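PDB 4BG7: putative transcriptional coactivator P15 from Enterobacteria phage t5, which probably binds DNA as a phage homolog of the eukaryotic coactivator PC4, and is implicated in recombination-dependent DNA replication. Local coordinates for residues E3-Y9 against K58-P64; G11-S17 against R29-F35. One frame throughout, in Å; residues are numbered along the deposited sequence.

Contact 1 (E3-Y9 against K58-P64); sequences EQVNQNY and KSGFSFP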
# COMPACT_ATOMS: atom_id res chain seq x y z
N GLU A 3 -16.98 1.55 -4.96
CA GLU A 3 -16.14 0.51 -4.22
C GLU A 3 -15.54 -0.51 -5.19
O GLU A 3 -16.21 -1.50 -5.56
CB GLU A 3 -16.97 -0.28 -3.17
CG GLU A 3 -17.24 0.33 -1.80
CD GLU A 3 -16.02 0.33 -0.85
OE1 GLU A 3 -15.17 -0.58 -0.87
OE2 GLU A 3 -15.94 1.29 -0.08
N GLN A 4 -14.29 -0.31 -5.60
CA GLN A 4 -13.68 -1.09 -6.70
C GLN A 4 -12.14 -0.98 -6.73
O GLN A 4 -11.64 -0.03 -6.18
CB GLN A 4 -14.22 -0.54 -8.01
CG GLN A 4 -13.50 0.72 -8.45
CD GLN A 4 -14.29 1.59 -9.40
OE1 GLN A 4 -15.45 1.89 -9.16
NE2 GLN A 4 -13.62 2.04 -10.47
N VAL A 5 -11.44 -1.89 -7.42
CA VAL A 5 -9.99 -1.77 -7.69
C VAL A 5 -9.73 -1.23 -9.12
O VAL A 5 -10.42 -1.59 -10.09
CB VAL A 5 -9.21 -3.10 -7.46
CG1 VAL A 5 -7.76 -3.03 -8.00
CG2 VAL A 5 -9.21 -3.49 -5.98
N ASN A 6 -8.79 -0.30 -9.22
CA ASN A 6 -8.40 0.27 -10.50
C ASN A 6 -7.06 -0.25 -10.92
O ASN A 6 -6.15 -0.29 -10.07
CB ASN A 6 -8.39 1.79 -10.43
CG ASN A 6 -9.63 2.33 -9.82
OD1 ASN A 6 -10.67 2.23 -10.40
ND2 ASN A 6 -9.53 2.88 -8.61
N GLN A 7 -6.94 -0.63 -12.22
CA GLN A 7 -5.75 -1.31 -12.76
C GLN A 7 -4.84 -0.33 -13.47
O GLN A 7 -3.76 -0.69 -13.98
CB GLN A 7 -6.14 -2.57 -13.56
CG GLN A 7 -6.81 -3.63 -12.66
CD GLN A 7 -7.33 -4.85 -13.45
OE1 GLN A 7 -8.53 -5.06 -13.59
NE2 GLN A 7 -6.43 -5.62 -14.01
N ASN A 8 -5.27 0.94 -13.43
CA ASN A 8 -4.52 2.08 -13.92
C ASN A 8 -5.13 3.38 -13.33
O ASN A 8 -6.12 3.36 -12.56
CB ASN A 8 -4.47 2.10 -15.43
CG ASN A 8 -5.83 2.34 -16.06
OD1 ASN A 8 -6.47 3.31 -15.75
ND2 ASN A 8 -6.23 1.49 -17.01
N TYR A 9 -4.46 4.49 -13.63
CA TYR A 9 -4.89 5.78 -13.16
C TYR A 9 -5.58 6.67 -14.19
O TYR A 9 -5.70 7.88 -13.97
CB TYR A 9 -3.70 6.51 -12.56
CG TYR A 9 -3.45 6.12 -11.10
CD1 TYR A 9 -2.62 5.01 -10.73
CD2 TYR A 9 -3.97 6.89 -10.08
CE1 TYR A 9 -2.40 4.69 -9.40
CE2 TYR A 9 -3.72 6.57 -8.74
CZ TYR A 9 -2.92 5.46 -8.41
OH TYR A 9 -2.77 5.27 -7.01
N LYS A 58 0.12 7.39 -16.07
CA LYS A 58 -1.19 6.81 -15.71
C LYS A 58 -1.08 5.35 -15.22
O LYS A 58 -2.08 4.63 -15.13
CB LYS A 58 -2.09 6.84 -16.99
CG LYS A 58 -2.45 8.27 -17.38
CD LYS A 58 -3.48 8.38 -18.53
CE LYS A 58 -2.83 8.20 -19.92
NZ LYS A 58 -2.22 9.42 -20.55
N SER A 59 0.13 4.87 -15.00
CA SER A 59 0.33 3.46 -14.61
C SER A 59 0.36 3.32 -13.10
O SER A 59 0.90 4.21 -12.35
CB SER A 59 1.63 2.91 -15.23
OG SER A 59 1.40 2.91 -16.63
N GLY A 60 -0.29 2.27 -12.64
CA GLY A 60 -0.33 1.91 -11.21
C GLY A 60 -1.62 1.19 -10.90
O GLY A 60 -2.34 0.74 -11.80
N PHE A 61 -1.97 1.13 -9.62
CA PHE A 61 -3.21 0.45 -9.20
C PHE A 61 -3.72 1.13 -7.93
O PHE A 61 -2.99 1.72 -7.22
CB PHE A 61 -2.97 -1.07 -8.95
CG PHE A 61 -2.31 -1.35 -7.67
CD1 PHE A 61 -0.96 -1.11 -7.52
CD2 PHE A 61 -3.06 -1.67 -6.55
CE1 PHE A 61 -0.35 -1.29 -6.30
CE2 PHE A 61 -2.46 -1.85 -5.33
CZ PHE A 61 -1.12 -1.65 -5.20
N SER A 62 -5.00 1.02 -7.64
CA SER A 62 -5.52 1.63 -6.48
C SER A 62 -6.73 0.88 -6.00
O SER A 62 -7.31 0.01 -6.73
CB SER A 62 -5.80 3.10 -6.77
OG SER A 62 -6.82 3.30 -7.73
N PHE A 63 -7.11 1.17 -4.77
CA PHE A 63 -8.32 0.58 -4.24
C PHE A 63 -8.96 1.56 -3.27
O PHE A 63 -8.38 2.58 -2.94
CB PHE A 63 -8.04 -0.82 -3.65
CG PHE A 63 -7.23 -0.81 -2.41
CD1 PHE A 63 -5.87 -0.61 -2.47
CD2 PHE A 63 -7.79 -1.08 -1.18
CE1 PHE A 63 -5.05 -0.64 -1.35
CE2 PHE A 63 -7.00 -1.10 -0.04
CZ PHE A 63 -5.62 -0.86 -0.12
N PRO A 64 -10.18 1.28 -2.79
CA PRO A 64 -10.80 2.38 -2.06
C PRO A 64 -10.11 2.89 -0.79
O PRO A 64 -9.49 2.15 -0.02
CB PRO A 64 -12.21 1.84 -1.70
CG PRO A 64 -12.42 0.69 -2.58
CD PRO A 64 -11.09 0.18 -3.03
O HOH W 1 -1.34 0.44 -14.79
O HOH W 2 -5.61 3.75 -9.85
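Asn6 and Ser62 face each other as an antiparallel hydrogen-bonded pair, a single bridge by which the N-terminal segment 3-9 lies along strand 54-64, outermost within the chain. Asn6 N gives its hydrogen to Ser62 O at 2.9 Å, and Ser62 N returns one to Asn6 O at 3.0 Å. The side chains add a third bond: Asn6 ND2 reaches Ser62 OG over 2.9 Å, nearly straight at 165°, with the hydroxyl close to the amide plane. Asn6 OD1 accepts from Gln4 NE2; asparagine thus offers donor and acceptor close to the backbone, both engaged, consistent with the modelled orientation. Ser62 OG also meets a water that donates to Asn8 O and sits over one face of the Tyr9 ring. Farther along, Tyr9 N donates to Lys58 O at 2.8 Å. Gly60, lacking a side chain, leaves room for the ring edge and allows the backbone angles there. A second water joins Gln7 O to Gly60 N. Glu3 O and OE1 bond instead to Lys23 and Trp21 of the second subunit, while Gln4 N and O are buried without partners. Direct hydrogen bonding between the segments therefore gathers at Asn6-Ser62 and Tyr9-Lys58.

Contact 2 (G11-S17 against R29-F35); sequences GHVDDQS and RLTVSEF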
# COMPACT_ATOMS: atom_id res chain seq x y z
N GLY A 11 -8.25 8.78 -15.74
CA GLY A 11 -9.35 9.54 -15.15
C GLY A 11 -9.14 9.97 -13.69
O GLY A 11 -10.00 10.62 -13.11
N HIS A 12 -8.01 9.61 -13.08
CA HIS A 12 -7.76 9.95 -11.67
C HIS A 12 -7.04 11.23 -11.60
O HIS A 12 -6.13 11.49 -12.41
CB HIS A 12 -6.86 8.88 -11.00
CG HIS A 12 -7.55 7.60 -10.67
ND1 HIS A 12 -7.71 7.17 -9.39
CD2 HIS A 12 -8.12 6.62 -11.49
CE1 HIS A 12 -8.37 6.02 -9.39
NE2 HIS A 12 -8.61 5.65 -10.68
N VAL A 13 -7.33 11.99 -10.57
CA VAL A 13 -6.57 13.18 -10.22
C VAL A 13 -6.00 12.96 -8.78
O VAL A 13 -6.76 12.69 -7.87
CB VAL A 13 -7.47 14.48 -10.29
CG1 VAL A 13 -6.79 15.63 -9.61
CG2 VAL A 13 -7.83 14.83 -11.76
N ASP A 14 -4.71 13.18 -8.60
CA ASP A 14 -4.06 13.05 -7.30
C ASP A 14 -4.51 14.18 -6.36
O ASP A 14 -4.56 15.38 -6.72
CB ASP A 14 -2.55 13.19 -7.41
CG ASP A 14 -1.89 12.01 -8.05
OD1 ASP A 14 -2.56 11.03 -8.43
OD2 ASP A 14 -0.67 12.10 -8.15
N ASP A 15 -4.79 13.79 -5.14
CA ASP A 15 -4.98 14.71 -4.02
C ASP A 15 -3.82 14.67 -3.03
O ASP A 15 -3.51 15.70 -2.43
CB ASP A 15 -6.25 14.37 -3.32
CG ASP A 15 -7.43 14.70 -4.13
OD1 ASP A 15 -7.34 15.57 -5.08
OD2 ASP A 15 -8.46 14.07 -3.85
N GLN A 16 -3.16 13.52 -2.89
CA GLN A 16 -1.82 13.45 -2.18
C GLN A 16 -0.92 12.49 -2.90
O GLN A 16 -1.41 11.54 -3.53
CB GLN A 16 -1.97 12.93 -0.72
CG GLN A 16 -3.05 13.61 0.06
CD GLN A 16 -3.03 13.18 1.55
OE1 GLN A 16 -1.99 13.09 2.15
NE2 GLN A 16 -4.17 12.85 2.08
N SER A 17 0.41 12.68 -2.77
CA SER A 17 1.39 11.82 -3.43
C SER A 17 2.66 11.86 -2.61
O SER A 17 3.21 12.96 -2.46
CB SER A 17 1.67 12.34 -4.83
OG SER A 17 2.58 11.51 -5.51
N ARG A 29 5.07 6.07 -5.99
CA ARG A 29 4.43 7.05 -5.07
C ARG A 29 3.12 6.58 -4.49
O ARG A 29 2.21 6.19 -5.22
CB ARG A 29 4.18 8.42 -5.70
CG ARG A 29 5.45 9.07 -6.17
CD ARG A 29 5.29 10.55 -6.31
NE ARG A 29 6.43 11.00 -7.07
CZ ARG A 29 6.74 12.27 -7.32
NH1 ARG A 29 5.98 13.25 -6.84
NH2 ARG A 29 7.83 12.53 -8.07
N LEU A 30 3.04 6.58 -3.17
CA LEU A 30 1.80 6.33 -2.44
C LEU A 30 0.88 7.48 -2.69
O LEU A 30 1.19 8.65 -2.35
CB LEU A 30 2.01 6.21 -0.92
CG LEU A 30 0.80 5.72 -0.11
CD1 LEU A 30 0.46 4.33 -0.59
CD2 LEU A 30 1.24 5.72 1.38
N THR A 31 -0.29 7.13 -3.21
CA THR A 31 -1.16 8.14 -3.81
C THR A 31 -2.60 8.04 -3.31
O THR A 31 -3.13 6.95 -3.16
CB THR A 31 -1.15 8.00 -5.34
OG1 THR A 31 0.18 8.16 -5.78
CG2 THR A 31 -2.12 9.03 -5.97
N VAL A 32 -3.18 9.20 -3.02
CA VAL A 32 -4.60 9.30 -2.79
C VAL A 32 -5.08 10.08 -4.03
O VAL A 32 -4.57 11.19 -4.34
CB VAL A 32 -5.02 10.07 -1.54
CG1 VAL A 32 -6.59 10.18 -1.48
CG2 VAL A 32 -4.46 9.40 -0.28
N SER A 33 -6.08 9.53 -4.68
CA SER A 33 -6.63 10.11 -5.92
C SER A 33 -8.15 10.08 -5.88
O SER A 33 -8.75 9.30 -5.16
CB SER A 33 -6.11 9.31 -7.10
OG SER A 33 -6.49 7.94 -7.11
N GLU A 34 -8.74 10.96 -6.69
CA GLU A 34 -10.20 11.02 -6.82
C GLU A 34 -10.53 10.56 -8.24
O GLU A 34 -9.86 10.98 -9.20
CB GLU A 34 -10.70 12.41 -6.59
CG GLU A 34 -12.23 12.40 -6.55
CD GLU A 34 -12.81 13.78 -6.35
OE1 GLU A 34 -12.09 14.72 -5.94
OE2 GLU A 34 -14.01 13.91 -6.64
N PHE A 35 -11.56 9.71 -8.35
CA PHE A 35 -12.05 9.17 -9.64
C PHE A 35 -13.58 8.88 -9.44
O PHE A 35 -13.92 8.14 -8.51
CB PHE A 35 -11.33 7.85 -9.92
CG PHE A 35 -11.87 7.09 -11.11
CD1 PHE A 35 -11.70 7.58 -12.40
CD2 PHE A 35 -12.52 5.90 -10.94
CE1 PHE A 35 -12.20 6.89 -13.50
CE2 PHE A 35 -13.03 5.21 -12.04
CZ PHE A 35 -12.86 5.72 -13.32
O HOH W 3 1.26 10.33 -7.37
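Val32 faces both Asp15 and Gln16 across the antiparallel strands of a beta hairpin, 13-23 and 26-35, whose pairing is interrupted here by a classic beta bulge. The carbonyl oxygen of Val32 accepts from both Asp15 N, at 2.7 Å, and Gln16 N, at 3.1 Å, so two residues of one strand face a single residue of the other. Val32 N completes the pairing by donating to Gln16 O. The valine side chain lies alongside that of Gln16, pointing the same way, and gives an apolar surface to Ile80 of the second subunit; Gln16 is long enough for its side-chain NE2 to donate to the carbonyl oxygen of that Ile80.

His12 precedes the Val13-Glu34 pair, with CG anti to its carbonyl carbon (chi1 -75°). That turn lays the imidazole over Phe35 CB, which stands 3.5 Å from the ring centroid and almost on its normal. The phenyl ring runs nearly parallel, 3° from the imidazole plane, but is slid aside so that the rings barely overlap. The edge of the imidazole is used separately: ND1 and Ser33 OG share a hydrogen bond of 2.7 Å. A flat ring with nitrogen at its rim can thus pack and bond at once.

Ser17, also heavily covered, rests its hydroxyl against the aliphatic part of Arg29, whose guanidinium bonds to Gln27 and makes a cation-pi contact with Trp46. Asp14 OD1 is held in a salt bridge by Arg44; its OD2 accepts from a water that also donates to Thr31 OG1 and lies 2.6 Å from Ser17 OG.

From the N terminus, the chain first runs as a loop, 3-9, beside strand 54-64; contact 1 therefore closes a long loop that holds the first three strands of the sheet. Contact 2 falls within that loop and closes a much shorter one, the hairpin in which strand 13-23 joins 26-35. The two do not cross. In strand order 1-2-3-4, contact 1 uses the last strand and contact 2 the first two, yet their centres are only about 10 Å apart, and both reach the same sheet. There Asn6, Tyr9 and Ser62 of contact 1 pack against His12, Thr31 and Ser33 of contact 2. Both contacts also border the second subunit.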